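Long-range contacts in oxalate--CoA ligase (Arabidopsis thaliana, PDB 5IE2), which is an AMP-binding enzyme of the ANL superfamily, built from a large N-terminal portion and a smaller C-terminal domain: residues Asp204-Val209 and Ala254-Ala259; Tyr198-Ser203 and Leu282-Ser287. All coordinates share one frame; numbering follows the deposited sequence.

Contact 1 of 2, residues Asp204-Val209 and Ala254-Ala259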
loop_
_atom_site.group_PDB
_atom_site.type_symbol
_atom_site.label_atom_id
_atom_site.label_comp_id
_atom_site.label_asym_id
_atom_site.label_seq_id
_atom_site.Cartn_x
_atom_site.Cartn_y
_atom_site.Cartn_z
ATOM N N ASP A 204 5.620 8.573 17.995
ATOM C CA ASP A 204 6.172 7.933 16.797
ATOM C C ASP A 204 6.346 8.910 15.629
ATOM O O ASP A 204 5.785 10.006 15.593
ATOM C CB ASP A 204 5.272 6.747 16.339
ATOM C CG ASP A 204 5.463 5.510 17.258
ATOM O OD1 ASP A 204 6.626 5.097 17.405
ATOM O OD2 ASP A 204 4.478 5.049 17.911
ATOM N N SER A 205 7.163 8.482 14.668
ATOM C CA SER A 205 7.548 9.329 13.578
ATOM C C SER A 205 7.992 8.437 12.433
ATOM O O SER A 205 8.677 7.445 12.679
ATOM C CB SER A 205 8.713 10.238 14.018
ATOM O OG SER A 205 9.318 10.828 12.888
ATOM N N THR A 206 7.627 8.789 11.201
ATOM C CA THR A 206 8.060 7.973 10.050
ATOM C C THR A 206 8.316 8.820 8.817
ATOM O O THR A 206 7.910 10.004 8.742
ATOM C CB THR A 206 7.014 6.849 9.706
ATOM O OG1 THR A 206 7.651 5.912 8.845
ATOM C CG2 THR A 206 5.796 7.416 8.981
ATOM N N VAL A 207 9.016 8.222 7.839
ATOM C CA VAL A 207 9.244 8.853 6.536
ATOM C C VAL A 207 8.481 8.028 5.505
ATOM O O VAL A 207 8.633 6.814 5.494
ATOM C CB VAL A 207 10.750 8.883 6.159
ATOM C CG1 VAL A 207 10.953 9.325 4.680
ATOM C CG2 VAL A 207 11.519 9.806 7.164
ATOM N N ILE A 208 7.674 8.687 4.686
ATOM C CA ILE A 208 6.876 8.022 3.634
ATOM C C ILE A 208 7.772 7.691 2.433
ATOM O O ILE A 208 8.390 8.597 1.832
ATOM C CB ILE A 208 5.717 8.918 3.145
ATOM C CG1 ILE A 208 4.816 9.324 4.317
ATOM C CG2 ILE A 208 4.927 8.191 2.002
ATOM C CD1 ILE A 208 4.074 8.144 4.927
ATOM N N VAL A 209 7.818 6.401 2.069
ATOM C CA VAL A 209 8.636 5.953 0.960
ATOM C C VAL A 209 7.807 5.246 -0.117
ATOM O O VAL A 209 8.376 4.611 -1.036
ATOM C CB VAL A 209 9.774 4.991 1.426
ATOM C CG1 VAL A 209 10.744 5.742 2.438
ATOM C CG2 VAL A 209 9.204 3.678 2.058
ATOM N N ALA A 254 12.686 9.532 13.368
ATOM C CA ALA A 254 11.805 8.392 13.007
ATOM C C ALA A 254 11.959 7.228 13.972
ATOM O O ALA A 254 13.047 6.973 14.519
ATOM C CB ALA A 254 12.100 7.891 11.611
ATOM N N THR A 255 10.839 6.520 14.164
ATOM C CA THR A 255 10.796 5.374 15.056
ATOM C C THR A 255 10.382 4.111 14.305
ATOM O O THR A 255 10.411 3.020 14.893
ATOM C CB THR A 255 9.799 5.581 16.214
ATOM O OG1 THR A 255 8.506 5.855 15.668
ATOM C CG2 THR A 255 10.234 6.778 17.127
ATOM N N TRP A 256 9.943 4.268 13.055
ATOM C CA TRP A 256 9.563 3.074 12.262
ATOM C C TRP A 256 9.467 3.491 10.797
ATOM O O TRP A 256 9.432 4.712 10.499
ATOM C CB TRP A 256 8.196 2.517 12.775
ATOM C CG TRP A 256 7.047 3.424 12.507
ATOM C CD1 TRP A 256 6.792 4.639 13.123
ATOM C CD2 TRP A 256 5.997 3.230 11.542
ATOM N NE1 TRP A 256 5.632 5.187 12.612
ATOM C CE2 TRP A 256 5.096 4.326 11.677
ATOM C CE3 TRP A 256 5.687 2.184 10.633
ATOM C CZ2 TRP A 256 3.899 4.439 10.902
ATOM C CZ3 TRP A 256 4.485 2.279 9.859
ATOM C CH2 TRP A 256 3.625 3.421 9.978
ATOM N N TYR A 257 9.341 2.513 9.876
ATOM C CA TYR A 257 8.865 2.809 8.531
ATOM C C TYR A 257 8.192 1.542 7.971
ATOM O O TYR A 257 8.345 0.436 8.530
ATOM C CB TYR A 257 9.998 3.314 7.559
ATOM C CG TYR A 257 10.947 2.257 7.019
ATOM C CD1 TYR A 257 10.772 1.703 5.738
ATOM C CD2 TYR A 257 12.033 1.825 7.778
ATOM C CE1 TYR A 257 11.641 0.739 5.232
ATOM C CE2 TYR A 257 12.913 0.880 7.295
ATOM C CZ TYR A 257 12.723 0.341 6.002
ATOM O OH TYR A 257 13.586 -0.609 5.516
ATOM N N THR A 258 7.455 1.747 6.899
ATOM C CA THR A 258 6.802 0.630 6.219
ATOM C C THR A 258 7.124 0.726 4.740
ATOM O O THR A 258 7.190 1.853 4.161
ATOM C CB THR A 258 5.266 0.645 6.480
ATOM O OG1 THR A 258 4.675 -0.508 5.876
ATOM C CG2 THR A 258 4.600 1.910 5.887
ATOM N N ALA A 259 7.331 -0.432 4.099
ATOM C CA ALA A 259 7.644 -0.418 2.684
ATOM C C ALA A 259 7.262 -1.751 2.103
ATOM O O ALA A 259 6.898 -2.683 2.836
ATOM C CB ALA A 259 9.130 -0.121 2.435
HETATM O O HOH W 1 6.965 4.757 6.453
HETATM O O HOH W 2 6.124 4.474 3.630
#
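Asp204, Ser205 and Thr206 meet Thr255 and Trp256 where two separate mixed beta sheets of the AMP-binding fold abut, strand 205-207 and strand 256-259 each being the outermost strand of its own sheet. The strands run in roughly the same direction but diverge at 37°, so direct bonds gather at one end. There Thr255 N gives Ser205 O a nearly straight hydrogen bond of 2.8 Å, and Trp256 N adds a weak one to the same oxygen. Threonine suits position 255 because its hydroxyl works twice: Thr255 OG1 donates to the anti lone pair of Asp204 OD1 (2.7 Å) and accepts from Ser205 N (3.1 Å). The other carboxylate oxygen of Asp204 accepts from Thr201 N. Thr206, with OG1 anti to its own backbone N (chi1 -165°), sends that hydroxyl to Trp256 O at 2.7 Å, from above the carbonyl plane. The same side chain lays CB over one face of the indole, a CH-pi contact 3.8 Å from the five-membered ring centroid. Where the strands part, water takes over: one molecule bridges Thr206 OG1, Val207 O and Thr258 N, and a second joins Val209 N to Thr258 O. Beside these waters the branched side chain of Val209 adds an apolar touch, with Val209 CG2 3.8 Å from Ala259 CB.

Contact 2 of 2, residues Tyr198-Ser203 and Leu282-Ser287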
loop_
_atom_site.group_PDB
_atom_site.type_symbol
_atom_site.label_atom_id
_atom_site.label_comp_id
_atom_site.label_asym_id
_atom_site.label_seq_id
_atom_site.Cartn_x
_atom_site.Cartn_y
_atom_site.Cartn_z
ATOM N N TYR A 198 0.471 -1.989 15.981
ATOM C CA TYR A 198 1.848 -1.489 16.132
ATOM C C TYR A 198 2.001 -0.595 17.359
ATOM O O TYR A 198 3.071 -0.054 17.558
ATOM C CB TYR A 198 2.313 -0.758 14.835
ATOM C CG TYR A 198 2.179 -1.699 13.647
ATOM C CD1 TYR A 198 2.838 -2.920 13.637
ATOM C CD2 TYR A 198 1.340 -1.391 12.594
ATOM C CE1 TYR A 198 2.669 -3.815 12.579
ATOM C CE2 TYR A 198 1.168 -2.268 11.544
ATOM C CZ TYR A 198 1.830 -3.456 11.548
ATOM O OH TYR A 198 1.588 -4.307 10.503
ATOM N N LYS A 199 0.928 -0.447 18.152
ATOM C CA LYS A 199 0.906 0.497 19.287
ATOM C C LYS A 199 1.491 1.832 18.901
ATOM O O LYS A 199 2.382 2.341 19.573
ATOM C CB LYS A 199 1.661 -0.083 20.489
ATOM C CG LYS A 199 1.028 -1.362 20.979
ATOM C CD LYS A 199 1.748 -1.863 22.272
ATOM C CE LYS A 199 1.182 -3.206 22.679
ATOM N NZ LYS A 199 1.934 -3.633 23.910
ATOM N N LEU A 200 0.992 2.414 17.809
ATOM C CA LEU A 200 1.431 3.758 17.413
ATOM C C LEU A 200 0.953 4.748 18.462
ATOM O O LEU A 200 -0.208 4.649 18.918
ATOM C CB LEU A 200 0.856 4.163 16.037
ATOM C CG LEU A 200 1.334 3.260 14.863
ATOM C CD1 LEU A 200 0.655 3.787 13.566
ATOM C CD2 LEU A 200 2.865 3.243 14.700
ATOM N N THR A 201 1.824 5.674 18.848
ATOM C CA THR A 201 1.431 6.738 19.769
ATOM C C THR A 201 1.971 8.061 19.282
ATOM O O THR A 201 2.641 8.137 18.255
ATOM C CB THR A 201 1.940 6.507 21.202
ATOM O OG1 THR A 201 3.361 6.698 21.233
ATOM C CG2 THR A 201 1.582 5.100 21.688
ATOM N N GLU A 202 1.717 9.117 20.058
ATOM C CA GLU A 202 2.084 10.438 19.572
ATOM C C GLU A 202 3.597 10.641 19.537
ATOM O O GLU A 202 4.070 11.634 18.960
ATOM C CB GLU A 202 1.417 11.521 20.440
ATOM C CG GLU A 202 1.952 11.533 21.897
ATOM C CD GLU A 202 1.240 10.563 22.871
ATOM O OE1 GLU A 202 0.518 9.619 22.460
ATOM O OE2 GLU A 202 1.405 10.749 24.109
ATOM N N SER A 203 4.395 9.758 20.151
ATOM C CA SER A 203 5.848 9.922 20.038
ATOM C C SER A 203 6.443 9.246 18.792
ATOM O O SER A 203 7.653 9.347 18.537
ATOM C CB SER A 203 6.558 9.389 21.292
ATOM O OG SER A 203 6.326 8.002 21.438
ATOM N N LEU A 282 15.157 1.921 15.574
ATOM C CA LEU A 282 13.700 1.936 15.286
ATOM C C LEU A 282 12.976 0.931 16.186
ATOM O O LEU A 282 13.555 -0.091 16.585
ATOM C CB LEU A 282 13.475 1.576 13.825
ATOM C CG LEU A 282 14.196 2.462 12.843
ATOM C CD1 LEU A 282 13.952 1.985 11.365
ATOM C CD2 LEU A 282 13.778 3.951 13.026
ATOM N N ARG A 283 11.714 1.204 16.492
ATOM C CA ARG A 283 10.860 0.265 17.176
ATOM C C ARG A 283 10.603 -0.979 16.315
ATOM O O ARG A 283 10.600 -2.101 16.820
ATOM C CB ARG A 283 9.501 0.916 17.534
ATOM C CG ARG A 283 9.531 1.872 18.672
ATOM C CD ARG A 283 8.176 1.761 19.481
ATOM N NE ARG A 283 7.071 2.261 18.724
ATOM C CZ ARG A 283 5.980 1.564 18.407
ATOM N NH1 ARG A 283 5.817 0.281 18.768
ATOM N NH2 ARG A 283 5.033 2.183 17.741
ATOM N N PHE A 284 10.382 -0.769 15.030
ATOM C CA PHE A 284 10.136 -1.883 14.099
ATOM C C PHE A 284 10.246 -1.386 12.676
ATOM O O PHE A 284 10.214 -0.177 12.390
ATOM C CB PHE A 284 8.736 -2.542 14.315
ATOM C CG PHE A 284 7.581 -1.622 13.995
ATOM C CD1 PHE A 284 6.966 -1.630 12.745
ATOM C CD2 PHE A 284 7.125 -0.724 14.948
ATOM C CE1 PHE A 284 5.899 -0.774 12.478
ATOM C CE2 PHE A 284 6.064 0.119 14.692
ATOM C CZ PHE A 284 5.449 0.111 13.459
ATOM N N ILE A 285 10.352 -2.337 11.763
ATOM C CA ILE A 285 10.336 -2.060 10.339
ATOM C C ILE A 285 9.206 -2.923 9.803
ATOM O O ILE A 285 9.119 -4.068 10.186
ATOM C CB ILE A 285 11.682 -2.422 9.662
ATOM C CG1 ILE A 285 12.752 -1.373 10.068
ATOM C CG2 ILE A 285 11.527 -2.463 8.086
ATOM C CD1 ILE A 285 14.206 -1.859 9.659
ATOM N N ARG A 286 8.346 -2.352 8.964
ATOM C CA ARG A 286 7.212 -3.111 8.469
ATOM C C ARG A 286 7.331 -3.420 6.972
ATOM O O ARG A 286 7.869 -2.604 6.197
ATOM C CB ARG A 286 5.928 -2.315 8.781
ATOM C CG ARG A 286 4.623 -3.035 8.319
ATOM C CD ARG A 286 3.457 -2.107 8.684
ATOM N NE ARG A 286 2.160 -2.714 8.343
ATOM C CZ ARG A 286 1.419 -2.412 7.273
ATOM N NH1 ARG A 286 1.821 -1.528 6.340
ATOM N NH2 ARG A 286 0.240 -3.020 7.129
ATOM N N SER A 287 6.822 -4.610 6.565
ATOM C CA SER A 287 6.761 -4.952 5.156
ATOM C C SER A 287 5.347 -5.419 4.816
ATOM O O SER A 287 4.737 -6.040 5.642
ATOM C CB SER A 287 7.795 -6.065 4.841
ATOM O OG SER A 287 7.807 -6.410 3.444
#
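Tyr198 carries its ring beside its own backbone N (chi1 -56°), while Phe284 holds CG between backbone N and carbonyl carbon (chi1 66°); these turns bring the two rings together. The fully extended chain of Arg286 carries NE on to the phenol, whereas that of Arg283, bent at chi2 and chi3 (chi3 -69°), turns its guanidinium back to Tyr198 O. The contact joins the C-terminal end of helix 184-198 to strand 284-287, an inner strand of a mixed sheet in the AMP-binding fold. The rings lie almost parallel but are slid apart, with centroids 5.0 Å from each other and little overlap. The closest apolar touch is Phe284 CZ to Tyr198 CB, 3.5 Å, and Leu200 CD2 reaches the edge of that phenyl ring at 4.2 Å from CZ. Phenylalanine suits this buried place, offering a flat surface that needs no polar partner. Farther along the strand, Arg286 NE donates to Tyr198 OH at 2.7 Å, with the hydroxyl oxygen close to the guanidinium plane and the tyrosine ring steeply inclined to it. Tyr198 OH also bonds Ser323 OG, while Arg286 NH1 is held by Thr258 and His319. Just before the strand, Arg283 NH1 and NH2 both donate somewhat bent hydrogen bonds, 3.0 Å each, end-on to Tyr198 O, which lies in the guanidinium plane; they arrive from opposite faces of the carbonyl plane. Arg283 NH2 also forms a salt bridge with Asp204. Lys199 ends the helix in a Schellman motif. Because Tyr198 O lies at the C-terminal end of that helix, the positive charge would probably suit the helix dipole. The two-nitrogen grip of Arg283 and the Arg286 bond fix Tyr198 at both carbonyl and hydroxyl, so the helix end should be firmly positioned against the sheet.

In the fold
From the N terminus, the chain leaves helix 184-198, crosses a short loop and enters strand 205-207, so the first segments of contacts 2 and 1 are consecutive. The chain then runs through helix 215-227, strand 231-234 and helix 242-251 before segment 254-259 returns to close contact 1. After helix 261-273, segment 282-287 closes contact 2. The smaller loop therefore lies wholly within the larger one, without crossing. Their second segments are neighbouring parallel strands, joined by probable backbone hydrogen bonds. Contact 1 ties two sheets edge to edge, whereas contact 2 anchors a helix end to one of them.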